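Leucine aminopeptidase (PDB 3TC8) is probably a zinc-dependent exopeptidase of the M28 family, related to aminopeptidases and glutaminyl cyclases, that binds a zinc ion. Local coordinates at residues A[179-193]-A[249-261]. Numbering follows the deposited sequence. Where two conformers were deposited one is given.
Sequences TQFWAKNPHVPNYTA and DDHQYVISGRNIP
A183 and G257 meet where two near-parallel helices of the zinc-exopeptidase alpha/beta fold pack against each other. Helices 179-184 and 250-258 cross at -21°; the axes of these segments approach to 8.6 Å, and A183 CA and G257 CA lie 4.9 Å apart. A183 CB sits against Y253 O (3.6 Å) and G257 CA, an approach that the missing side chain of G257 permits.

The buried end is also closely packed. T179 OG1 donates to D250 OD1 at 2.6 Å, reaching it from above the carboxylate plane; T179 CG2, anti to the backbone N, packs on V254 CG2. The D250 side chain lies about 9 Å from the bound zinc. At the partly exposed flank, Q180 lays CG over one face of the Y253 ring, its amide stacked nearly parallel to that ring, while Q180 NE2 and Y253 OH both bond to D173.

In the loop 185-193, I260 CD1 still packs against Y191 CE2 and A193, but the rim at N190 and T192 is looser: one water links T192 OG1 to R258 O, another N190 ND2 to R258 NH1. In the conformer described, R258 bends at chi2 and chi3 to put CD over W182, leaving ring and guanidinium 88° apart. P186 CG covers one guanidinium face. In the guanidinium plane, R258 NE (2.8 Å) and NH2 both donate to A183 O, and R258 NH1 donates to Y191 O at 3.0 Å, 160° at the hydrogen.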
ATOM      1  N   THR A 179      -1.901  -3.502 -10.291  1.00  8.26           N
ATOM      2  CA  THR A 179      -1.720  -2.124 -10.674  1.00  8.48           C
ATOM      3  C   THR A 179      -1.491  -2.007 -12.167  1.00  8.44           C
ATOM      4  O   THR A 179      -2.026  -1.109 -12.823  1.00  9.55           O
ATOM      5  CB  THR A 179      -0.541  -1.445  -9.930  1.00  9.23           C
ATOM      6  OG1 THR A 179      -0.756  -1.636  -8.532  1.00  9.73           O
ATOM      7  CG2 THR A 179      -0.509   0.039 -10.222  1.00 10.17           C
ATOM      8  N   GLN A 180      -0.702  -2.923 -12.736  1.00  8.19           N
ATOM      9  CA  GLN A 180      -0.504  -2.903 -14.169  1.00  9.20           C
ATOM     10  C   GLN A 180      -1.832  -3.008 -14.909  1.00  9.29           C
ATOM     11  O   GLN A 180      -2.051  -2.352 -15.929  1.00 11.18           O
ATOM     12  CB  GLN A 180       0.475  -3.993 -14.611  1.00  9.59           C
ATOM     13  CG  GLN A 180       1.946  -3.716 -14.177  1.00  9.81           C
ATOM     14  CD  GLN A 180       2.850  -4.813 -14.641  1.00 10.03           C
ATOM     15  OE1 GLN A 180       3.003  -4.999 -15.862  1.00 12.37           O
ATOM     16  NE2 GLN A 180       3.391  -5.594 -13.742  1.00 10.05           N
ATOM     17  N   PHE A 181      -2.709  -3.930 -14.474  1.00  9.32           N
ATOM     18  CA  PHE A 181      -3.983  -4.119 -15.109  1.00  9.22           C
ATOM     19  C   PHE A 181      -4.829  -2.853 -14.993  1.00  9.09           C
ATOM     20  O   PHE A 181      -5.386  -2.384 -15.978  1.00 10.53           O
ATOM     21  CB  PHE A 181      -4.719  -5.294 -14.500  1.00 10.32           C
ATOM     22  CG  PHE A 181      -6.065  -5.512 -15.166  1.00 11.29           C
ATOM     23  CD1 PHE A 181      -6.136  -6.238 -16.325  1.00 12.74           C
ATOM     24  CD2 PHE A 181      -7.213  -4.931 -14.658  1.00 12.45           C
ATOM     25  CE1 PHE A 181      -7.340  -6.375 -16.989  1.00 14.39           C
ATOM     26  CE2 PHE A 181      -8.446  -5.096 -15.335  1.00 13.67           C
ATOM     27  CZ  PHE A 181      -8.478  -5.788 -16.498  1.00 14.25           C
ATOM     28  N   TRP A 182      -4.937  -2.302 -13.783  1.00  9.09           N
ATOM     29  CA  TRP A 182      -5.762  -1.139 -13.537  1.00  8.68           C
ATOM     30  C   TRP A 182      -5.278   0.078 -14.330  1.00  9.13           C
ATOM     31  O   TRP A 182      -6.068   0.848 -14.853  1.00 10.28           O
ATOM     32  CB  TRP A 182      -5.750  -0.837 -12.037  1.00  9.72           C
ATOM     33  CG  TRP A 182      -6.460   0.446 -11.687  1.00  8.71           C
ATOM     34  CD1 TRP A 182      -7.798   0.640 -11.462  1.00  9.61           C
ATOM     35  CD2 TRP A 182      -5.833   1.734 -11.571  1.00  8.40           C
ATOM     36  NE1 TRP A 182      -8.017   1.966 -11.210  1.00 10.12           N
ATOM     37  CE2 TRP A 182      -6.837   2.669 -11.270  1.00  9.70           C
ATOM     38  CE3 TRP A 182      -4.522   2.170 -11.631  1.00  9.47           C
ATOM     39  CZ2 TRP A 182      -6.548   4.015 -11.042  1.00 10.43           C
ATOM     40  CZ3 TRP A 182      -4.233   3.523 -11.428  1.00 10.66           C
ATOM     41  CH2 TRP A 182      -5.239   4.418 -11.139  1.00 10.71           C
ATOM     42  N   ALA A 183      -3.966   0.250 -14.390  1.00  9.63           N
ATOM     43  CA  ALA A 183      -3.433   1.454 -15.015  1.00 10.31           C
ATOM     44  C   ALA A 183      -3.800   1.489 -16.503  1.00 11.96           C
ATOM     45  O   ALA A 183      -3.966   2.560 -17.080  1.00 13.28           O
ATOM     46  CB  ALA A 183      -1.949   1.579 -14.796  1.00 11.60           C
ATOM     47  N   LYS A 184      -3.889   0.312 -17.117  1.00 12.41           N
ATOM     48  CA  LYS A 184      -4.293   0.187 -18.493  1.00 13.11           C
ATOM     49  C   LYS A 184      -5.808   0.172 -18.649  1.00 13.32           C
ATOM     50  O   LYS A 184      -6.297   0.576 -19.676  1.00 16.89           O
ATOM     51  CB  LYS A 184      -3.694  -1.124 -19.055  1.00 14.90           C
ATOM     52  CG  LYS A 184      -4.039  -1.452 -20.468  1.00 18.84           C
ATOM     53  CD  LYS A 184      -3.377  -2.761 -20.946  1.00 22.20           C
ATOM     54  CE  LYS A 184      -3.828  -3.165 -22.327  1.00 21.18           C
ATOM     55  NZ  LYS A 184      -3.748  -2.070 -23.277  1.00 21.74           N
ATOM     56  N   ASN A 185      -6.536  -0.289 -17.642  1.00 12.33           N
ATOM     57  CA  ASN A 185      -7.977  -0.491 -17.625  1.00 12.49           C
ATOM     58  C   ASN A 185      -8.544   0.139 -16.357  1.00 11.51           C
ATOM     59  O   ASN A 185      -8.962  -0.570 -15.463  1.00 13.67           O
ATOM     60  CB  ASN A 185      -8.302  -2.001 -17.577  1.00 13.90           C
ATOM     61  CG  ASN A 185      -7.772  -2.745 -18.765  1.00 14.24           C
ATOM     62  OD1 ASN A 185      -8.333  -2.676 -19.862  1.00 18.88           O
ATOM     63  ND2 ASN A 185      -6.673  -3.461 -18.586  1.00 15.34           N
ATOM     64  N   PRO A 186      -8.576   1.479 -16.268  1.00 11.59           N
ATOM     65  CA  PRO A 186      -8.986   2.041 -14.992  1.00 12.72           C
ATOM     66  C   PRO A 186     -10.447   1.840 -14.725  1.00 11.64           C
ATOM     67  O   PRO A 186     -11.225   1.571 -15.629  1.00 14.08           O
ATOM     68  CB  PRO A 186      -8.601   3.513 -15.131  1.00 14.95           C
ATOM     69  CG  PRO A 186      -8.582   3.748 -16.603  1.00 16.60           C
ATOM     70  CD  PRO A 186      -8.028   2.478 -17.182  1.00 14.37           C
ATOM     71  N   HIS A 187     -10.839   2.000 -13.485  1.00 12.64           N
ATOM     72  CA  HIS A 187     -12.221   1.735 -13.084  1.00 14.35           C
ATOM     73  C   HIS A 187     -13.229   2.736 -13.601  1.00 14.71           C
ATOM     74  O   HIS A 187     -14.421   2.457 -13.594  1.00 18.03           O
ATOM     75  CB  HIS A 187     -12.290   1.672 -11.547  1.00 14.72           C
ATOM     76  CG  HIS A 187     -11.931   2.950 -10.892  1.00 13.76           C
ATOM     77  ND1 HIS A 187     -10.634   3.419 -10.832  1.00 12.74           N
ATOM     78  CD2 HIS A 187     -12.713   3.874 -10.285  1.00 12.56           C
ATOM     79  CE1 HIS A 187     -10.657   4.589 -10.227  1.00 11.92           C
ATOM     80  NE2 HIS A 187     -11.915   4.921  -9.948  1.00 12.95           N
ATOM     81  N   VAL A 188     -12.762   3.926 -13.951  1.00 14.30           N
ATOM     82  CA  VAL A 188     -13.552   4.901 -14.691  1.00 16.45           C
ATOM     83  C   VAL A 188     -12.653   5.352 -15.876  1.00 14.84           C
ATOM     84  O   VAL A 188     -11.419   5.402 -15.774  1.00 15.86           O
ATOM     85  CB  VAL A 188     -14.031   6.086 -13.863  1.00 17.50           C
ATOM     86  CG1 VAL A 188     -14.979   5.643 -12.725  1.00 20.24           C
ATOM     87  CG2 VAL A 188     -12.887   6.772 -13.326  1.00 18.12           C
ATOM     88  N   PRO A 189     -13.294   5.671 -17.009  1.00 16.68           N
ATOM     89  CA  PRO A 189     -12.506   5.996 -18.194  1.00 17.70           C
ATOM     90  C   PRO A 189     -11.574   7.184 -18.011  1.00 17.70           C
ATOM     91  O   PRO A 189     -11.967   8.180 -17.389  1.00 18.68           O
ATOM     92  CB  PRO A 189     -13.596   6.355 -19.231  1.00 19.10           C
ATOM     93  CG  PRO A 189     -14.809   5.668 -18.794  1.00 20.20           C
ATOM     94  CD  PRO A 189     -14.732   5.584 -17.291  1.00 17.53           C
ATOM     95  N   ASN A 190     -10.337   7.036 -18.442  1.00 18.32           N
ATOM     96  CA  ASN A 190      -9.340   8.090 -18.396  1.00 19.06           C
ATOM     97  C   ASN A 190      -9.169   8.647 -16.993  1.00 16.50           C
ATOM     98  O   ASN A 190      -8.917   9.845 -16.802  1.00 18.75           O
ATOM     99  CB  ASN A 190      -9.626   9.192 -19.390  1.00 20.26           C
ATOM    100  CG  ASN A 190      -9.653   8.693 -20.808  1.00 24.08           C
ATOM    101  OD1 ASN A 190     -10.643   8.848 -21.473  1.00 28.00           O
ATOM    102  ND2 ASN A 190      -8.628   7.950 -21.197  1.00 25.20           N
ATOM    103  N   TYR A 191      -9.209   7.768 -16.001  1.00 15.34           N
ATOM    104  CA  TYR A 191      -9.062   8.158 -14.624  1.00 13.38           C
ATOM    105  C   TYR A 191      -7.811   9.000 -14.467  1.00 13.14           C
ATOM    106  O   TYR A 191      -6.736   8.599 -14.903  1.00 13.69           O
ATOM    107  CB  TYR A 191      -8.976   6.926 -13.722  1.00 12.73           C
ATOM    108  CG  TYR A 191      -8.700   7.302 -12.284  1.00 11.50           C
ATOM    109  CD1 TYR A 191      -9.699   7.753 -11.459  1.00 11.11           C
ATOM    110  CD2 TYR A 191      -7.407   7.302 -11.765  1.00 11.00           C
ATOM    111  CE1 TYR A 191      -9.420   8.181 -10.152  1.00 10.46           C
ATOM    112  CE2 TYR A 191      -7.144   7.671 -10.488  1.00 10.14           C
ATOM    113  CZ  TYR A 191      -8.144   8.146  -9.673  1.00  9.81           C
ATOM    114  OH  TYR A 191      -7.828   8.541  -8.408  1.00 10.20           O
ATOM    115  N   THR A 192      -7.935  10.065 -13.688  1.00 12.25           N
ATOM    116  CA  THR A 192      -6.800  10.877 -13.298  1.00 12.22           C
ATOM    117  C   THR A 192      -6.978  11.353 -11.853  1.00 11.74           C
ATOM    118  O   THR A 192      -8.069  11.322 -11.302  1.00 13.03           O
ATOM    119  CB  THR A 192      -6.588  12.053 -14.263  1.00 14.70           C
ATOM    120  OG1 THR A 192      -5.292  12.589 -14.030  1.00 17.52           O
ATOM    121  CG2 THR A 192      -7.640  13.103 -14.114  1.00 16.81           C
ATOM    122  N   ALA A 193      -5.887  11.816 -11.297  1.00 11.05           N
ATOM    123  CA  ALA A 193      -5.871  12.460  -9.989  1.00 10.50           C
ATOM    124  C   ALA A 193      -4.732  13.462 -10.003  1.00 10.87           C
ATOM    125  O   ALA A 193      -3.806  13.359 -10.796  1.00 12.18           O
ATOM    126  CB  ALA A 193      -5.679  11.407  -8.869  1.00 11.65           C
ATOM    127  N   ASP A 249       7.788  -0.621  -7.052  1.00  9.95           N
ATOM    128  CA  ASP A 249       6.545  -0.710  -6.304  1.00  9.90           C
ATOM    129  C   ASP A 249       5.396  -0.205  -7.142  1.00  9.43           C
ATOM    130  O   ASP A 249       5.578   0.261  -8.284  1.00 10.01           O
ATOM    131  CB  ASP A 249       6.680   0.062  -4.987  1.00  9.68           C
ATOM    132  CG  ASP A 249       5.947  -0.558  -3.820  1.00  9.86           C
ATOM    133  OD1 ASP A 249       5.074  -1.424  -4.036  1.00 11.96           O
ATOM    134  OD2 ASP A 249       6.257  -0.155  -2.636  1.00 10.73           O
ATOM    135  N   ASP A 250       4.170  -0.312  -6.631  1.00  9.21           N
ATOM    136  CA  ASP A 250       3.012  -0.045  -7.431  1.00  8.92           C
ATOM    137  C   ASP A 250       2.988   1.357  -8.021  1.00  8.30           C
ATOM    138  O   ASP A 250       2.412   1.577  -9.074  1.00  9.06           O
ATOM    139  CB  ASP A 250       1.729  -0.259  -6.579  1.00  9.18           C
ATOM    140  CG  ASP A 250       1.432  -1.732  -6.196  1.00  9.74           C
ATOM    141  OD1 ASP A 250       1.257  -2.522  -7.107  1.00  9.80           O
ATOM    142  OD2 ASP A 250       1.343  -2.039  -4.998  1.00 14.52           O
ATOM    143  N   HIS A 251       3.577   2.319  -7.302  1.00  9.04           N
ATOM    144  CA  HIS A 251       3.542   3.712  -7.783  1.00  8.99           C
ATOM    145  C   HIS A 251       4.210   3.904  -9.140  1.00  9.27           C
ATOM    146  O   HIS A 251       3.754   4.746  -9.926  1.00 10.08           O
ATOM    147  CB  HIS A 251       4.152   4.655  -6.736  1.00  9.32           C
ATOM    148  CG  HIS A 251       5.610   4.494  -6.495  1.00  9.21           C
ATOM    149  ND1 HIS A 251       6.177   3.258  -6.260  1.00  9.57           N
ATOM    150  CD2 HIS A 251       6.604   5.417  -6.454  1.00  9.61           C
ATOM    151  CE1 HIS A 251       7.476   3.431  -6.092  1.00  9.81           C
ATOM    152  NE2 HIS A 251       7.758   4.733  -6.194  1.00  9.36           N
ATOM    153  N   GLN A 252       5.211   3.082  -9.468  1.00  9.69           N
ATOM    154  CA  GLN A 252       5.859   3.259 -10.783  1.00 11.13           C
ATOM    155  C   GLN A 252       4.895   2.995 -11.934  1.00 10.14           C
ATOM    156  O   GLN A 252       4.997   3.605 -12.980  1.00 12.12           O
ATOM    157  CB  GLN A 252       7.108   2.433 -10.935  1.00 13.33           C
ATOM    158  CG  GLN A 252       6.902   1.024 -11.216  1.00 13.80           C
ATOM    159  CD  GLN A 252       8.227   0.277 -11.162  1.00 15.60           C
ATOM    160  OE1 GLN A 252       8.931   0.375 -10.163  1.00 18.24           O
ATOM    161  NE2 GLN A 252       8.512  -0.542 -12.186  1.00 16.62           N
ATOM    162  N   TYR A 253       3.959   2.061 -11.719  1.00 10.88           N
ATOM    163  CA  TYR A 253       3.017   1.688 -12.737  1.00 11.36           C
ATOM    164  C   TYR A 253       1.848   2.661 -12.828  1.00 11.27           C
ATOM    165  O   TYR A 253       1.272   2.826 -13.891  1.00 12.76           O
ATOM    166  CB  TYR A 253       2.605   0.224 -12.551  1.00 11.86           C
ATOM    167  CG  TYR A 253       3.693  -0.751 -12.775  1.00 12.08           C
ATOM    168  CD1 TYR A 253       4.118  -1.064 -14.061  1.00 12.72           C
ATOM    169  CD2 TYR A 253       4.344  -1.336 -11.713  1.00 12.60           C
ATOM    170  CE1 TYR A 253       5.144  -1.997 -14.279  1.00 12.53           C
ATOM    171  CE2 TYR A 253       5.395  -2.244 -11.908  1.00 13.59           C
ATOM    172  CZ  TYR A 253       5.787  -2.575 -13.174  1.00 13.24           C
ATOM    173  OH  TYR A 253       6.784  -3.486 -13.352  1.00 14.34           O
ATOM    174  N   VAL A 254       1.522   3.310 -11.706  1.00 10.67           N
ATOM    175  CA  VAL A 254       0.550   4.401 -11.738  1.00 10.66           C
ATOM    176  C   VAL A 254       1.154   5.578 -12.526  1.00 10.69           C
ATOM    177  O   VAL A 254       0.464   6.155 -13.378  1.00 12.69           O
ATOM    178  CB  VAL A 254       0.134   4.814 -10.334  1.00 10.31           C
ATOM    179  CG1 VAL A 254      -0.731   6.060 -10.371  1.00 10.73           C
ATOM    180  CG2 VAL A 254      -0.554   3.639  -9.599  1.00 10.80           C
ATOM    181  N   ILE A 255       2.426   5.894 -12.294  1.00 11.37           N
ATOM    182  CA  ILE A 255       3.120   6.972 -12.989  1.00 12.08           C
ATOM    183  C   ILE A 255       3.161   6.674 -14.490  1.00 13.38           C
ATOM    184  O   ILE A 255       2.759   7.491 -15.315  1.00 15.38           O
ATOM    185  CB  ILE A 255       4.536   7.147 -12.398  1.00 11.91           C
ATOM    186  CG1 ILE A 255       4.464   7.711 -10.974  1.00 11.66           C
ATOM    187  CG2 ILE A 255       5.395   8.077 -13.318  1.00 13.38           C
ATOM    188  CD1 ILE A 255       5.796   7.509 -10.159  1.00 11.94           C
ATOM    189  N   SER A 256       3.608   5.482 -14.847  1.00 14.05           N
ATOM    190  CA  SER A 256       3.799   5.178 -16.263  1.00 16.50           C
ATOM    191  C   SER A 256       2.479   4.988 -16.997  1.00 16.52           C
ATOM    192  O   SER A 256       2.352   5.368 -18.172  1.00 19.84           O
ATOM    193  CB  SER A 256       4.696   3.968 -16.444  1.00 16.54           C
ATOM    194  OG  SER A 256       4.131   2.766 -15.954  1.00 19.32           O
ATOM    195  N   GLY A 257       1.504   4.337 -16.364  1.00 16.88           N
ATOM    196  CA  GLY A 257       0.260   3.972 -17.026  1.00 16.57           C
ATOM    197  C   GLY A 257      -0.824   5.032 -16.999  1.00 16.15           C
ATOM    198  O   GLY A 257      -1.646   5.110 -17.908  1.00 19.48           O
ATOM    199  N   ARG A 258      -0.892   5.818 -15.911  1.00 15.85           N
ATOM    200  CA  ARG A 258      -1.950   6.878 -15.774  0.50 15.87           C
ATOM    201  C   ARG A 258      -1.393   8.252 -15.749  1.00 15.95           C
ATOM    202  O   ARG A 258      -2.157   9.223 -15.714  1.00 18.34           O
ATOM    203  CB  ARG A 258      -2.801   6.808 -14.499  0.50 14.92           C
ATOM    204  CG  ARG A 258      -3.506   5.532 -14.218  0.50 14.28           C
ATOM    205  CD  ARG A 258      -4.944   5.442 -14.729  0.50 10.74           C
ATOM    206  NE  ARG A 258      -4.877   5.012 -16.113  0.50 10.34           N
ATOM    207  CZ  ARG A 258      -5.278   5.672 -17.177  0.50 11.47           C
ATOM    208  NH1 ARG A 258      -5.899   6.844 -17.124  0.50 13.88           N
ATOM    209  NH2 ARG A 258      -5.089   5.087 -18.330  0.50 12.32           N
ATOM    210  N   ASN A 259      -0.056   8.401 -15.722  1.00 15.10           N
ATOM    211  CA  ASN A 259       0.569   9.720 -15.692  0.50 15.61           C
ATOM    212  C   ASN A 259       0.098  10.527 -14.488  1.00 14.73           C
ATOM    213  O   ASN A 259      -0.121  11.721 -14.580  1.00 18.26           O
ATOM    214  CB  ASN A 259       0.306  10.503 -16.996  0.50 17.09           C
ATOM    215  CG  ASN A 259       1.279  11.634 -17.195  0.50 18.51           C
ATOM    216  OD1 ASN A 259       2.461  11.520 -16.858  0.50 19.68           O
ATOM    217  ND2 ASN A 259       0.784  12.748 -17.736  0.50 21.90           N
ATOM    218  N   ILE A 260      -0.057   9.856 -13.346  1.00 12.41           N
ATOM    219  CA  ILE A 260      -0.375  10.510 -12.071  1.00 12.02           C
ATOM    220  C   ILE A 260       0.909  10.554 -11.261  1.00 11.90           C
ATOM    221  O   ILE A 260       1.429   9.494 -10.905  1.00 11.58           O
ATOM    222  CB  ILE A 260      -1.479   9.776 -11.291  1.00 11.48           C
ATOM    223  CG1 ILE A 260      -2.795   9.745 -12.092  1.00 12.07           C
ATOM    224  CG2 ILE A 260      -1.652  10.435  -9.909  1.00 12.34           C
ATOM    225  CD1 ILE A 260      -3.807   8.773 -11.511  1.00 13.03           C
ATOM    226  N   PRO A 261       1.439  11.776 -10.983  1.00 11.50           N
ATOM    227  CA  PRO A 261       2.636  11.874 -10.142  1.00 10.78           C
ATOM    228  C   PRO A 261       2.364  11.227  -8.778  1.00 10.44           C
ATOM    229  O   PRO A 261       1.454  11.664  -8.090  1.00 11.22           O
ATOM    230  CB  PRO A 261       2.894  13.388 -10.021  1.00 12.10           C
ATOM    231  CG  PRO A 261       2.170  13.980 -11.224  1.00 15.45           C
ATOM    232  CD  PRO A 261       0.945  13.105 -11.392  1.00 12.90           C
TER
HETATM  233  O   HOH W   1      -0.373  -4.726  -8.001  1.00  8.87           O
HETATM  234  O   HOH W   2      -5.993   7.501 -20.286  1.00 44.69           O
HETATM  235  O   HOH W   3      -4.514  10.319 -16.220  1.00 37.27           O
HETATM  236  O   HOH W   4      -3.156  11.999 -15.423  1.00 30.93           O
HETATM  237  O   HOH W   5      -2.261  13.939 -12.973  1.00 28.69           O